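Local coordinates for histidine kinase (Synechocystis sp., PDB 5DFY), which senses light as a cyanobacteriochrome through a phycocyanobilin-binding GAF domain, the part present here, and probably passes the signal on as a phosphorelay histidine kinase, at residues C68-V73 / Y169-P174. Sequence-based numbering, arbitrary orientation.
Sequences CDRVLV and YQNGAP. With CYC (phycocyanobilin), chain B.
Tyr169 O is gripped by two backbone donors, Asp69 N at 2.8 Å and Arg70 N at 3.2 Å, while Tyr169 N returns a hydrogen bond of 2.9 Å to Arg70 O. Two residues thus face one, a classic beta bulge where strand 70-76 meets strand 161-170 antiparallel in the GAF-domain sheet. From within the bulge, Asp69 OD2 accepts a hydrogen bond from Asn171 N through its anti lone pair (2.7 Å, 174° at the hydrogen), and a water links the same oxygen to Gly172 N, pinning the turn leaving the strand. Asn171 OD1 and Arg70 NE share another water; the guanidinium forms a salt bridge to Glu87 through NH2 and hydrogen-bonds Phe146 O and Glu94 O. With CG anti to its carbonyl carbon (chi1 -52°), Tyr169 runs its ring along the neighbouring strand: Arg70 O lies at the ring edge, 3.4 Å from CD2, and Leu72 CD1 packs obliquely 3.6 Å from CE2. Tyr169 OH donates to phycocyanobilin OB, near the ring plane, at 2.6 Å. A phenylalanine here, lacking the hydroxyl, would probably leave the bilin carbonyl without this partner and its ring less firmly held. One residue therefore couples the bulged strand pairing to the chromophore.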
# COMPACT_ATOMS: atom_id res chain seq x y z
N CYS A 68 -24.37 12.51 -3.23
CA CYS A 68 -24.51 12.91 -1.84
C CYS A 68 -24.28 14.43 -1.76
O CYS A 68 -23.99 15.07 -2.76
CB CYS A 68 -23.56 12.14 -0.93
SG CYS A 68 -21.81 12.30 -1.32
N ASP A 69 -24.43 14.98 -0.57
CA ASP A 69 -24.39 16.43 -0.39
C ASP A 69 -23.00 16.96 -0.03
O ASP A 69 -22.63 18.07 -0.42
CB ASP A 69 -25.39 16.83 0.68
CG ASP A 69 -26.81 16.55 0.26
OD1 ASP A 69 -27.15 16.87 -0.90
OD2 ASP A 69 -27.56 16.00 1.08
N ARG A 70 -22.23 16.16 0.70
CA ARG A 70 -20.89 16.57 1.15
C ARG A 70 -19.99 15.35 1.15
O ARG A 70 -20.46 14.26 1.41
CB ARG A 70 -20.91 17.17 2.54
CG ARG A 70 -19.69 18.02 2.85
CD ARG A 70 -19.49 18.34 4.33
NE ARG A 70 -20.69 18.79 5.07
CZ ARG A 70 -21.15 20.03 5.12
NH1 ARG A 70 -22.23 20.26 5.84
NH2 ARG A 70 -20.56 21.03 4.48
N VAL A 71 -18.71 15.55 0.84
CA VAL A 71 -17.67 14.52 0.99
C VAL A 71 -16.53 15.14 1.77
O VAL A 71 -16.14 16.29 1.51
CB VAL A 71 -17.20 14.00 -0.35
CG1 VAL A 71 -16.04 13.01 -0.18
CG2 VAL A 71 -18.34 13.39 -1.13
N LEU A 72 -15.97 14.39 2.72
CA LEU A 72 -14.87 14.87 3.53
C LEU A 72 -13.73 13.86 3.55
O LEU A 72 -13.95 12.63 3.59
CB LEU A 72 -15.28 15.15 4.96
CG LEU A 72 -16.34 16.24 5.18
CD1 LEU A 72 -16.90 16.20 6.59
CD2 LEU A 72 -15.74 17.60 4.85
N VAL A 73 -12.52 14.41 3.53
CA VAL A 73 -11.29 13.64 3.76
C VAL A 73 -10.73 14.05 5.12
O VAL A 73 -10.49 15.23 5.36
CB VAL A 73 -10.25 13.90 2.66
CG1 VAL A 73 -8.97 13.08 2.94
CG2 VAL A 73 -10.81 13.54 1.29
N TYR A 169 -21.83 12.14 2.85
CA TYR A 169 -22.87 12.66 3.75
C TYR A 169 -24.08 13.13 3.00
O TYR A 169 -23.96 13.75 1.95
CB TYR A 169 -22.32 13.81 4.59
CG TYR A 169 -21.03 13.43 5.29
CD1 TYR A 169 -21.06 12.74 6.49
CD2 TYR A 169 -19.81 13.71 4.72
CE1 TYR A 169 -19.88 12.36 7.12
CE2 TYR A 169 -18.63 13.34 5.34
CZ TYR A 169 -18.68 12.67 6.54
OH TYR A 169 -17.49 12.30 7.13
N GLN A 170 -25.25 12.81 3.55
CA GLN A 170 -26.51 13.40 3.11
C GLN A 170 -26.93 14.37 4.18
O GLN A 170 -26.92 14.04 5.36
CB GLN A 170 -27.58 12.32 2.89
CG GLN A 170 -28.52 12.61 1.73
CD GLN A 170 -27.86 12.43 0.37
OE1 GLN A 170 -26.77 11.87 0.27
NE2 GLN A 170 -28.52 12.89 -0.67
N ASN A 171 -27.31 15.57 3.76
CA ASN A 171 -27.52 16.69 4.68
C ASN A 171 -28.96 17.00 5.03
O ASN A 171 -29.22 17.51 6.12
CB ASN A 171 -26.93 17.95 4.10
CG ASN A 171 -25.43 18.00 4.19
OD1 ASN A 171 -24.76 16.96 4.16
ND2 ASN A 171 -24.89 19.19 4.31
N GLY A 172 -29.87 16.70 4.12
CA GLY A 172 -31.25 17.16 4.24
C GLY A 172 -32.34 16.12 4.31
O GLY A 172 -33.52 16.48 4.34
N ALA A 173 -31.96 14.85 4.34
CA ALA A 173 -32.91 13.75 4.40
C ALA A 173 -32.15 12.49 4.78
O ALA A 173 -30.94 12.39 4.54
CB ALA A 173 -33.61 13.55 3.09
N PRO A 174 -32.86 11.51 5.34
CA PRO A 174 -32.20 10.22 5.55
C PRO A 174 -31.93 9.55 4.22
O PRO A 174 -32.48 9.92 3.18
CB PRO A 174 -33.20 9.44 6.41
CG PRO A 174 -34.50 10.13 6.24
CD PRO A 174 -34.24 11.54 5.86
CHA CYC B . -18.23 6.86 17.08
NA CYC B . -17.32 8.80 15.71
C1A CYC B . -17.77 7.42 15.95
C2A CYC B . -17.63 6.69 14.64
C3A CYC B . -17.12 7.61 13.65
C4A CYC B . -16.95 8.91 14.31
CMA CYC B . -16.83 7.25 12.21
CAA CYC B . -17.91 5.21 14.46
CBA CYC B . -16.60 4.57 14.97
CGA CYC B . -16.55 3.05 15.03
O1A CYC B . -17.62 2.40 14.93
O2A CYC B . -15.45 2.42 15.19
CHB CYC B . -16.40 10.20 13.79
NB CYC B . -17.47 10.16 11.52
C1B CYC B . -16.45 10.58 12.52
C2B CYC B . -15.53 11.53 11.88
C3B CYC B . -15.93 11.71 10.55
C4B CYC B . -17.14 10.90 10.28
CMB CYC B . -14.36 12.17 12.60
CAB CYC B . -15.26 12.60 9.52
CBB CYC B . -14.63 11.76 8.42
OB CYC B . -17.79 10.80 9.26
NC CYC B . -17.78 11.94 19.11
C1C CYC B . -17.82 13.18 19.15
C2C CYC B . -17.94 13.68 20.79
C3C CYC B . -17.49 12.68 21.49
C4C CYC B . -17.85 11.40 20.56
CMC CYC B . -17.21 15.06 20.99
CAC CYC B . -18.08 12.47 22.99
CBC CYC B . -17.48 13.52 23.89
OC CYC B . -17.78 13.94 18.21
CHD CYC B . -18.02 10.14 21.00
ND CYC B . -17.93 8.86 18.76
C1D CYC B . -18.24 8.97 20.09
C2D CYC B . -18.82 7.81 20.52
C3D CYC B . -18.87 6.96 19.47
C4D CYC B . -18.31 7.62 18.37
CMD CYC B . -19.29 7.59 21.95
CAD CYC B . -19.42 5.56 19.47
CBD CYC B . -20.82 5.53 18.90
CGD CYC B . -21.76 6.29 19.82
O1D CYC B . -22.25 7.40 19.48
O2D CYC B . -22.07 5.82 20.95
O HOH W 1 -30.18 15.86 1.28
O HOH W 2 -22.68 17.06 5.94